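Local atomic coordinates of alcohol dehydrogenase (PDB entry 4CPD), a protein that probably catalyses the NAD-dependent interconversion of alcohols and carbonyl compounds at a zinc site. Residues G58-G63 / G151-T156; A147-D152 / A338-L343. One frame throughout, in Å; residues are numbered along the deposited sequence.

Contact 1 (G58-G63 / G151-T156); sequences GHEFVG and GDILST. With ZN (zinc ion), chain E; NAD (nicotinamide-adenine-dinucleotide), chain G.
Glu60 and Asp152 bring the backbones nearest, their CA atoms 6.5 Å apart, where segment 58-63 passes the turn into helix 153-163; no hydrogen bond crosses between the two segments. What joins them is a zinc site of the zinc-containing alcohol dehydrogenase family, completed by Cys38 and a water. His59 NE2 binds the zinc ion at 2.3 Å and Asp152 OD2 at 1.9 Å. That carboxylate oxygen lies at the edge of the imidazole, in its plane, yet the ring and carboxylate planes are turned 48° apart. Asp152 has CG anti to its own N (chi1 179°), which directs the carboxylate across to the metal, with OD2 bound and OD1 turned to the nicotinamide, 3.4 Å from C5N of NAD.

Glu60 forms a second layer. Its CG methylene lies 3.5 Å from Asp152 OD2, while its carboxylate takes a salt bridge from Lys340, and Glu60 OE2 lies 4.2 Å from Ile153 CG2. This side chain also lies against Cys38, so it packs on two of the metal ligands.

At the helix start, Asp152 O accepts hydrogen bonds from both the amide and the hydroxyl of Thr156; OG1, at 2.9 Å, sits above the carbonyl plane, 55° out of it, and the same OG1 stands 3.4 Å from C4N of the nicotinamide.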
ATOM      1  N   GLY A  58      11.738 -22.975  17.076  1.00 52.41           N
ATOM      2  CA  GLY A  58      10.281 -22.832  17.209  1.00 45.56           C
ATOM      3  C   GLY A  58       9.805 -21.509  17.798  1.00 47.64           C
ATOM      4  O   GLY A  58      10.449 -20.946  18.698  1.00 47.49           O
ATOM      5  N   HIS A  59       8.685 -20.998  17.274  1.00 43.23           N
ATOM      6  CA  HIS A  59       8.105 -19.746  17.759  1.00 40.04           C
ATOM      7  C   HIS A  59       6.575 -19.803  17.880  1.00 39.09           C
ATOM      8  O   HIS A  59       5.926 -18.770  18.102  1.00 36.08           O
ATOM      9  CB  HIS A  59       8.493 -18.629  16.806  1.00 39.89           C
ATOM     10  CG  HIS A  59       8.219 -18.966  15.387  1.00 40.62           C
ATOM     11  ND1 HIS A  59       9.190 -19.487  14.562  1.00 47.53           N
ATOM     12  CD2 HIS A  59       7.077 -18.928  14.667  1.00 38.85           C
ATOM     13  CE1 HIS A  59       8.660 -19.728  13.379  1.00 47.03           C
ATOM     14  NE2 HIS A  59       7.378 -19.404  13.421  1.00 43.70           N
ATOM     15  N   GLU A  60       6.007 -20.998  17.714  1.00 37.66           N
ATOM     16  CA  GLU A  60       4.594 -21.208  17.928  1.00 38.63           C
ATOM     17  C   GLU A  60       4.335 -21.989  19.241  1.00 38.48           C
ATOM     18  O   GLU A  60       4.827 -23.104  19.380  1.00 36.39           O
ATOM     19  CB  GLU A  60       4.045 -21.997  16.790  1.00 39.72           C
ATOM     20  CG  GLU A  60       3.942 -21.273  15.464  1.00 39.82           C
ATOM     21  CD  GLU A  60       3.510 -22.253  14.384  1.00 41.32           C
ATOM     22  OE1 GLU A  60       4.298 -23.144  14.027  1.00 41.65           O
ATOM     23  OE2 GLU A  60       2.378 -22.182  13.897  1.00 48.20           O
ATOM     24  N   PHE A  61       3.584 -21.394  20.180  1.00 36.16           N
ATOM     25  CA  PHE A  61       3.329 -22.036  21.456  1.00 38.59           C
ATOM     26  C   PHE A  61       2.028 -21.648  22.132  1.00 42.99           C
ATOM     27  O   PHE A  61       1.476 -20.562  21.920  1.00 44.70           O
ATOM     28  CB  PHE A  61       4.449 -21.706  22.414  1.00 38.86           C
ATOM     29  CG  PHE A  61       4.449 -20.281  22.875  1.00 36.02           C
ATOM     30  CD1 PHE A  61       4.963 -19.295  22.086  1.00 35.82           C
ATOM     31  CD2 PHE A  61       3.931 -19.945  24.094  1.00 36.71           C
ATOM     32  CE1 PHE A  61       4.955 -17.981  22.503  1.00 38.77           C
ATOM     33  CE2 PHE A  61       3.917 -18.636  24.533  1.00 38.10           C
ATOM     34  CZ  PHE A  61       4.420 -17.648  23.734  1.00 38.59           C
ATOM     35  N   VAL A  62       1.570 -22.562  22.971  1.00 44.56           N
ATOM     36  CA  VAL A  62       0.553 -22.285  23.986  1.00 45.11           C
ATOM     37  C   VAL A  62       0.938 -23.072  25.230  1.00 41.54           C
ATOM     38  O   VAL A  62       1.435 -24.197  25.134  1.00 38.36           O
ATOM     39  CB  VAL A  62      -0.872 -22.684  23.500  1.00 44.22           C
ATOM     40  CG1 VAL A  62      -0.883 -24.114  22.981  1.00 40.44           C
ATOM     41  CG2 VAL A  62      -1.911 -22.447  24.604  1.00 41.42           C
ATOM     42  N   GLY A  63       0.722 -22.491  26.394  1.00 40.82           N
ATOM     43  CA  GLY A  63       1.115 -23.166  27.627  1.00 42.83           C
ATOM     44  C   GLY A  63       0.636 -22.471  28.861  1.00 39.97           C
ATOM     45  O   GLY A  63      -0.251 -21.646  28.802  1.00 39.32           O
ATOM     46  N   GLY A 151      -1.145 -16.831  17.876  1.00 37.68           N
ATOM     47  CA  GLY A 151       0.188 -16.307  18.065  1.00 41.57           C
ATOM     48  C   GLY A 151       0.983 -16.116  16.792  1.00 42.11           C
ATOM     49  O   GLY A 151       1.972 -15.334  16.801  1.00 42.77           O
ATOM     50  N   ASP A 152       0.568 -16.793  15.704  1.00 38.58           N
ATOM     51  CA  ASP A 152       1.360 -16.724  14.461  1.00 37.98           C
ATOM     52  C   ASP A 152       0.501 -16.782  13.216  1.00 35.02           C
ATOM     53  O   ASP A 152       0.076 -15.741  12.739  1.00 35.04           O
ATOM     54  CB  ASP A 152       2.477 -17.783  14.499  1.00 39.55           C
ATOM     55  CG  ASP A 152       3.319 -17.802  13.287  1.00 41.88           C
ATOM     56  OD1 ASP A 152       3.045 -17.064  12.321  1.00 47.86           O
ATOM     57  OD2 ASP A 152       4.261 -18.613  13.284  1.00 46.97           O
ATOM     58  N   ILE A 153       0.227 -17.961  12.687  1.00 35.50           N
ATOM     59  CA  ILE A 153      -0.304 -18.024  11.315  1.00 39.00           C
ATOM     60  C   ILE A 153      -1.738 -17.460  11.084  1.00 42.07           C
ATOM     61  O   ILE A 153      -2.038 -16.959  10.004  1.00 38.52           O
ATOM     62  CB  ILE A 153      -0.202 -19.426  10.726  1.00 40.23           C
ATOM     63  CG1 ILE A 153      -0.980 -20.425  11.569  1.00 41.23           C
ATOM     64  CG2 ILE A 153       1.251 -19.870  10.624  1.00 41.96           C
ATOM     65  CD1 ILE A 153      -1.271 -21.682  10.776  1.00 42.52           C
ATOM     66  N   LEU A 154      -2.604 -17.520  12.096  1.00 41.65           N
ATOM     67  CA  LEU A 154      -3.938 -16.953  11.973  1.00 40.74           C
ATOM     68  C   LEU A 154      -3.885 -15.427  12.017  1.00 40.09           C
ATOM     69  O   LEU A 154      -4.497 -14.745  11.211  1.00 37.45           O
ATOM     70  CB  LEU A 154      -4.878 -17.494  13.060  1.00 40.16           C
ATOM     71  CG  LEU A 154      -6.305 -16.954  13.037  1.00 41.34           C
ATOM     72  CD1 LEU A 154      -6.921 -17.094  11.647  1.00 43.32           C
ATOM     73  CD2 LEU A 154      -7.158 -17.663  14.053  1.00 40.99           C
ATOM     74  N   SER A 155      -3.150 -14.881  12.967  1.00 42.22           N
ATOM     75  CA  SER A 155      -3.038 -13.423  13.070  1.00 40.48           C
ATOM     76  C   SER A 155      -2.288 -12.832  11.866  1.00 39.48           C
ATOM     77  O   SER A 155      -2.506 -11.693  11.502  1.00 39.58           O
ATOM     78  CB  SER A 155      -2.349 -13.052  14.378  1.00 39.93           C
ATOM     79  OG  SER A 155      -3.154 -13.414  15.482  1.00 39.17           O
ATOM     80  N   THR A 156      -1.419 -13.628  11.262  1.00 37.99           N
ATOM     81  CA  THR A 156      -0.716 -13.229  10.064  1.00 39.62           C
ATOM     82  C   THR A 156      -1.698 -13.045   8.908  1.00 38.28           C
ATOM     83  O   THR A 156      -1.711 -12.012   8.240  1.00 37.99           O
ATOM     84  CB  THR A 156       0.389 -14.263   9.710  1.00 36.86           C
ATOM     85  OG1 THR A 156       1.412 -14.201  10.701  1.00 37.36           O
ATOM     86  CG2 THR A 156       1.023 -13.973   8.412  1.00 35.47           C
TER
HETATM   87 ZN    ZN E1200       5.678 -18.890  12.022  1.00 44.04          ZN
HETATM   88  PA  NAD G1407       4.082 -23.750   3.428  1.00 77.42           P
HETATM   89  O1A NAD G1407       3.683 -24.927   4.321  1.00 63.81           O
HETATM   90  O2A NAD G1407       5.403 -23.805   2.666  1.00 70.53           O
HETATM   91  O5B NAD G1407       2.929 -23.343   2.368  1.00 72.90           O
HETATM   92  C5B NAD G1407       3.264 -22.851   1.071  1.00 77.42           C
HETATM   93  C4B NAD G1407       2.185 -23.251   0.069  1.00 84.55           C
HETATM   94  O4B NAD G1407       2.347 -22.507  -1.146  1.00 78.98           O
HETATM   95  C3B NAD G1407       2.275 -24.740  -0.281  1.00 82.18           C
HETATM   96  O3B NAD G1407       0.993 -25.388  -0.317  1.00 69.96           O
HETATM   97  C2B NAD G1407       2.864 -24.747  -1.663  1.00 84.70           C
HETATM   98  O2B NAD G1407       2.444 -25.888  -2.417  1.00 82.42           O
HETATM   99  C1B NAD G1407       2.322 -23.445  -2.218  1.00 82.81           C
HETATM  100  N9A NAD G1407       3.153 -22.992  -3.335  1.00 90.34           N
HETATM  101  C8A NAD G1407       4.501 -23.008  -3.357  1.00 87.86           C
HETATM  102  N7A NAD G1407       4.929 -22.529  -4.550  1.00 93.35           N
HETATM  103  C5A NAD G1407       3.845 -22.201  -5.290  1.00 88.69           C
HETATM  104  C6A NAD G1407       3.594 -21.631  -6.629  1.00 87.16           C
HETATM  105  N6A NAD G1407       4.645 -21.323  -7.405  1.00 85.40           N
HETATM  106  N1A NAD G1407       2.314 -21.438  -7.046  1.00 91.56           N
HETATM  107  C2A NAD G1407       1.266 -21.749  -6.259  1.00 88.34           C
HETATM  108  N3A NAD G1407       1.426 -22.274  -5.021  1.00 91.40           N
HETATM  109  C4A NAD G1407       2.664 -22.515  -4.489  1.00 91.79           C
HETATM  110  O3  NAD G1407       4.158 -22.397   4.320  1.00 82.45           O
HETATM  111  PN  NAD G1407       3.045 -21.762   5.312  1.00 79.80           P
HETATM  112  O1N NAD G1407       3.305 -22.421   6.653  1.00 64.02           O
HETATM  113  O2N NAD G1407       1.664 -21.699   4.650  1.00 70.72           O
HETATM  114  O5D NAD G1407       3.540 -20.223   5.348  1.00 78.51           O
HETATM  115  C5D NAD G1407       3.160 -19.387   4.237  1.00 77.24           C
HETATM  116  C4D NAD G1407       4.177 -18.320   3.841  1.00 75.50           C
HETATM  117  O4D NAD G1407       3.974 -17.176   4.682  1.00 75.71           O
HETATM  118  C3D NAD G1407       5.638 -18.740   4.013  1.00 75.75           C
HETATM  119  O3D NAD G1407       6.420 -18.090   2.997  1.00 63.16           O
HETATM  120  C2D NAD G1407       5.982 -18.260   5.425  1.00 78.14           C
HETATM  121  O2D NAD G1407       7.393 -18.076   5.706  1.00 65.75           O
HETATM  122  C1D NAD G1407       5.172 -16.962   5.461  1.00 76.14           C
HETATM  123  N1N NAD G1407       4.864 -16.475   6.816  1.00 74.51           N
HETATM  124  C2N NAD G1407       4.980 -15.152   6.963  1.00 68.30           C
HETATM  125  C3N NAD G1407       4.726 -14.523   8.173  1.00 60.95           C
HETATM  126  C7N NAD G1407       4.880 -13.029   8.188  1.00 54.73           C
HETATM  127  O7N NAD G1407       5.167 -12.429   9.211  1.00 50.96           O
HETATM  128  N7N NAD G1407       4.665 -12.377   7.028  1.00 51.77           N
HETATM  129  C4N NAD G1407       4.329 -15.299   9.275  1.00 63.70           C
HETATM  130  C5N NAD G1407       4.210 -16.685   9.112  1.00 67.31           C
HETATM  131  C6N NAD G1407       4.486 -17.259   7.860  1.00 74.09           C
HETATM  132  O   HOH W   1       6.406 -16.735  11.042  1.00 31.98           O

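Contact 2 (A147-D152 / A338-L343); sequences AIFAGD and ALKVLL. With ZN (zinc ion), chain E.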
ATOM      1  N   ALA A 147      -6.199 -22.042  20.364  1.00 37.59           N
ATOM      2  CA  ALA A 147      -5.555 -20.781  20.723  1.00 37.35           C
ATOM      3  C   ALA A 147      -4.198 -20.598  20.084  1.00 36.10           C
ATOM      4  O   ALA A 147      -3.814 -19.463  19.752  1.00 37.26           O
ATOM      5  CB  ALA A 147      -5.416 -20.638  22.236  1.00 37.92           C
ATOM      6  N   ILE A 148      -3.457 -21.680  19.926  1.00 33.55           N
ATOM      7  CA  ILE A 148      -2.062 -21.533  19.504  1.00 35.11           C
ATOM      8  C   ILE A 148      -1.913 -20.733  18.202  1.00 31.76           C
ATOM      9  O   ILE A 148      -0.978 -19.969  18.045  1.00 35.73           O
ATOM     10  CB  ILE A 148      -1.326 -22.879  19.428  1.00 36.22           C
ATOM     11  CG1 ILE A 148       0.136 -22.666  19.043  1.00 37.35           C
ATOM     12  CG2 ILE A 148      -1.986 -23.822  18.435  1.00 36.80           C
ATOM     13  CD1 ILE A 148       0.995 -23.879  19.296  1.00 40.76           C
ATOM     14  N   PHE A 149      -2.882 -20.848  17.323  1.00 31.68           N
ATOM     15  CA  PHE A 149      -2.839 -20.186  16.016  1.00 32.45           C
ATOM     16  C   PHE A 149      -2.879 -18.661  16.068  1.00 33.67           C
ATOM     17  O   PHE A 149      -2.323 -17.973  15.199  1.00 36.45           O
ATOM     18  CB  PHE A 149      -3.952 -20.718  15.162  1.00 32.42           C
ATOM     19  CG  PHE A 149      -3.791 -22.166  14.849  1.00 35.66           C
ATOM     20  CD1 PHE A 149      -4.234 -23.142  15.708  1.00 35.79           C
ATOM     21  CD2 PHE A 149      -3.106 -22.549  13.734  1.00 41.19           C
ATOM     22  CE1 PHE A 149      -4.045 -24.485  15.420  1.00 37.47           C
ATOM     23  CE2 PHE A 149      -2.923 -23.891  13.428  1.00 45.37           C
ATOM     24  CZ  PHE A 149      -3.399 -24.864  14.276  1.00 39.39           C
ATOM     25  N   ALA A 150      -3.466 -18.132  17.134  1.00 33.01           N
ATOM     26  CA  ALA A 150      -3.512 -16.695  17.347  1.00 32.69           C
ATOM     27  C   ALA A 150      -2.126 -16.055  17.421  1.00 35.98           C
ATOM     28  O   ALA A 150      -1.966 -14.867  17.086  1.00 35.27           O
ATOM     29  CB  ALA A 150      -4.288 -16.385  18.610  1.00 31.86           C
ATOM     30  N   GLY A 151      -1.145 -16.831  17.876  1.00 37.68           N
ATOM     31  CA  GLY A 151       0.188 -16.307  18.065  1.00 41.57           C
ATOM     32  C   GLY A 151       0.983 -16.116  16.792  1.00 42.11           C
ATOM     33  O   GLY A 151       1.972 -15.334  16.801  1.00 42.77           O
ATOM     34  N   ASP A 152       0.568 -16.793  15.704  1.00 38.58           N
ATOM     35  CA  ASP A 152       1.360 -16.724  14.461  1.00 37.98           C
ATOM     36  C   ASP A 152       0.501 -16.782  13.216  1.00 35.02           C
ATOM     37  O   ASP A 152       0.076 -15.741  12.739  1.00 35.04           O
ATOM     38  CB  ASP A 152       2.477 -17.783  14.499  1.00 39.55           C
ATOM     39  CG  ASP A 152       3.319 -17.802  13.287  1.00 41.88           C
ATOM     40  OD1 ASP A 152       3.045 -17.064  12.321  1.00 47.86           O
ATOM     41  OD2 ASP A 152       4.261 -18.613  13.284  1.00 46.97           O
ATOM     42  N   ALA A 338       2.706 -33.898   5.831  1.00 62.89           N
ATOM     43  CA  ALA A 338       1.824 -33.256   6.803  1.00 62.02           C
ATOM     44  C   ALA A 338       1.394 -31.878   6.304  1.00 61.52           C
ATOM     45  O   ALA A 338       2.116 -31.207   5.564  1.00 70.13           O
ATOM     46  CB  ALA A 338       2.513 -33.136   8.149  1.00 62.35           C
ATOM     47  N   LEU A 339       0.209 -31.467   6.725  1.00 58.29           N
ATOM     48  CA  LEU A 339      -0.308 -30.138   6.456  1.00 55.04           C
ATOM     49  C   LEU A 339       0.091 -29.151   7.569  1.00 56.28           C
ATOM     50  O   LEU A 339       0.566 -28.043   7.309  1.00 51.75           O
ATOM     51  CB  LEU A 339      -1.823 -30.197   6.354  1.00 52.63           C
ATOM     52  CG  LEU A 339      -2.531 -28.898   5.960  1.00 55.35           C
ATOM     53  CD1 LEU A 339      -2.027 -28.390   4.608  1.00 56.99           C
ATOM     54  CD2 LEU A 339      -4.043 -29.099   5.924  1.00 57.19           C
ATOM     55  N   LYS A 340      -0.139 -29.563   8.806  1.00 54.14           N
ATOM     56  CA  LYS A 340       0.299 -28.818   9.957  1.00 52.99           C
ATOM     57  C   LYS A 340       0.619 -29.774  11.077  1.00 51.62           C
ATOM     58  O   LYS A 340      -0.195 -30.642  11.410  1.00 53.01           O
ATOM     59  CB  LYS A 340      -0.779 -27.846  10.417  1.00 56.48           C
ATOM     60  CG  LYS A 340      -0.368 -26.947  11.588  1.00 59.61           C
ATOM     61  CD  LYS A 340       0.754 -25.969  11.215  1.00 57.85           C
ATOM     62  CE  LYS A 340       1.072 -25.023  12.355  1.00 59.01           C
ATOM     63  NZ  LYS A 340       2.009 -23.958  11.939  1.00 59.16           N
ATOM     64  N   VAL A 341       1.807 -29.593  11.652  1.00 49.90           N
ATOM     65  CA  VAL A 341       2.284 -30.422  12.745  1.00 47.05           C
ATOM     66  C   VAL A 341       2.282 -29.658  14.053  1.00 43.10           C
ATOM     67  O   VAL A 341       2.825 -28.548  14.151  1.00 44.98           O
ATOM     68  CB  VAL A 341       3.715 -30.930  12.502  1.00 47.10           C
ATOM     69  CG1 VAL A 341       4.115 -31.908  13.602  1.00 51.48           C
ATOM     70  CG2 VAL A 341       3.816 -31.622  11.158  1.00 48.15           C
ATOM     71  N   LEU A 342       1.688 -30.270  15.060  1.00 37.92           N
ATOM     72  CA  LEU A 342       1.697 -29.725  16.401  1.00 39.54           C
ATOM     73  C   LEU A 342       2.419 -30.712  17.307  1.00 38.15           C
ATOM     74  O   LEU A 342       2.165 -31.891  17.233  1.00 37.22           O
ATOM     75  CB  LEU A 342       0.258 -29.513  16.860  1.00 39.42           C
ATOM     76  CG  LEU A 342      -0.193 -28.090  17.041  1.00 40.30           C
ATOM     77  CD1 LEU A 342       0.129 -27.233  15.852  1.00 41.74           C
ATOM     78  CD2 LEU A 342      -1.687 -28.045  17.338  1.00 45.01           C
ATOM     79  N   LEU A 343       3.339 -30.225  18.127  1.00 38.76           N
ATOM     80  CA  LEU A 343       4.141 -31.074  19.010  1.00 38.63           C
ATOM     81  C   LEU A 343       3.556 -31.072  20.433  1.00 40.25           C
ATOM     82  O   LEU A 343       3.389 -30.019  21.048  1.00 38.00           O
ATOM     83  CB  LEU A 343       5.586 -30.585  19.050  1.00 40.33           C
ATOM     84  CG  LEU A 343       6.590 -31.066  17.983  1.00 44.36           C
ATOM     85  CD1 LEU A 343       5.945 -31.476  16.675  1.00 45.10           C
ATOM     86  CD2 LEU A 343       7.663 -29.995  17.759  1.00 44.14           C
TER
HETATM   87 ZN    ZN E1200       5.678 -18.890  12.022  1.00 44.04          ZN
HETATM   88  O   HOH W   1       6.406 -16.735  11.042  1.00 31.98           O
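Phe149 and Lys340, with Ile148 and Leu342 beside them, make the dense part of this contact, and all four are buried. The phenyl ring reaches over from the segment before helix 153-163, and its CE2 comes within 4.3 Å of Lys340 CE, an oblique approach by an aliphatic carbon. In Lys340, CG stands anti to the backbone N (chi1 -176°), the chain bends once at the next bond (chi2 66°) and then runs straight; this course carries the CE methylene past the ring. The ammonium beyond it hydrogen-bonds to Ile37 O besides its bridge to Glu60; the ring meets the hydrocarbon part of the lysine.

Alongside, Ile148 offers its CG2 branch to Leu342 CD2 at 4.4 Å. Its CG1 branch is anti to the backbone N (chi1 -178°) and carries CD1 toward Phe61, with CG2 facing Leu342. The join is thus between side chains of the mixed sheet of the GroES-like catalytic domain, represented by strand 341-344, and the irregular turn that leads to the zinc ligand Asp152. In that turn Ala150 N, Gly151 N and Asp152 N each bond back three residues, the last to Phe149 O at 3.2 Å.

The rest is looser. The backbones keep well apart, Ile148 and Leu342 being 9.5 Å from CA to CA even at their nearest, and no hydrogen bond spans them. Towards the zinc ion, Asp152 OD2 and Lys340 NZ are opposite charges 6.0 Å apart, without contact. Just before Lys340, Leu339 is partly exposed, and its side chain touches Arg205 and Arg208 of helix 203-212.

Overall arrangement
From the N terminus the chain first passes 58-63, then 87 residues that include the four-cysteine zinc site, before 151-156 returns to close contact 1. Contact 2 opens slightly earlier, at 147-152, so the two overlap at Gly151 and Asp152; its 185-residue excursion takes in the six-stranded parallel sheet that binds NAD, and 338-343 closes it back on the catalytic domain. The two loops therefore follow one another, crossing only at this overlap. Strands 60-68 and 341-344 both pair with strand 28-37. Ile148 ties the turn before helix 153-163 to both: its CD1 is 3.7 Å from Phe61 CA on 60-68, while its contact with Leu342 reaches 341-344.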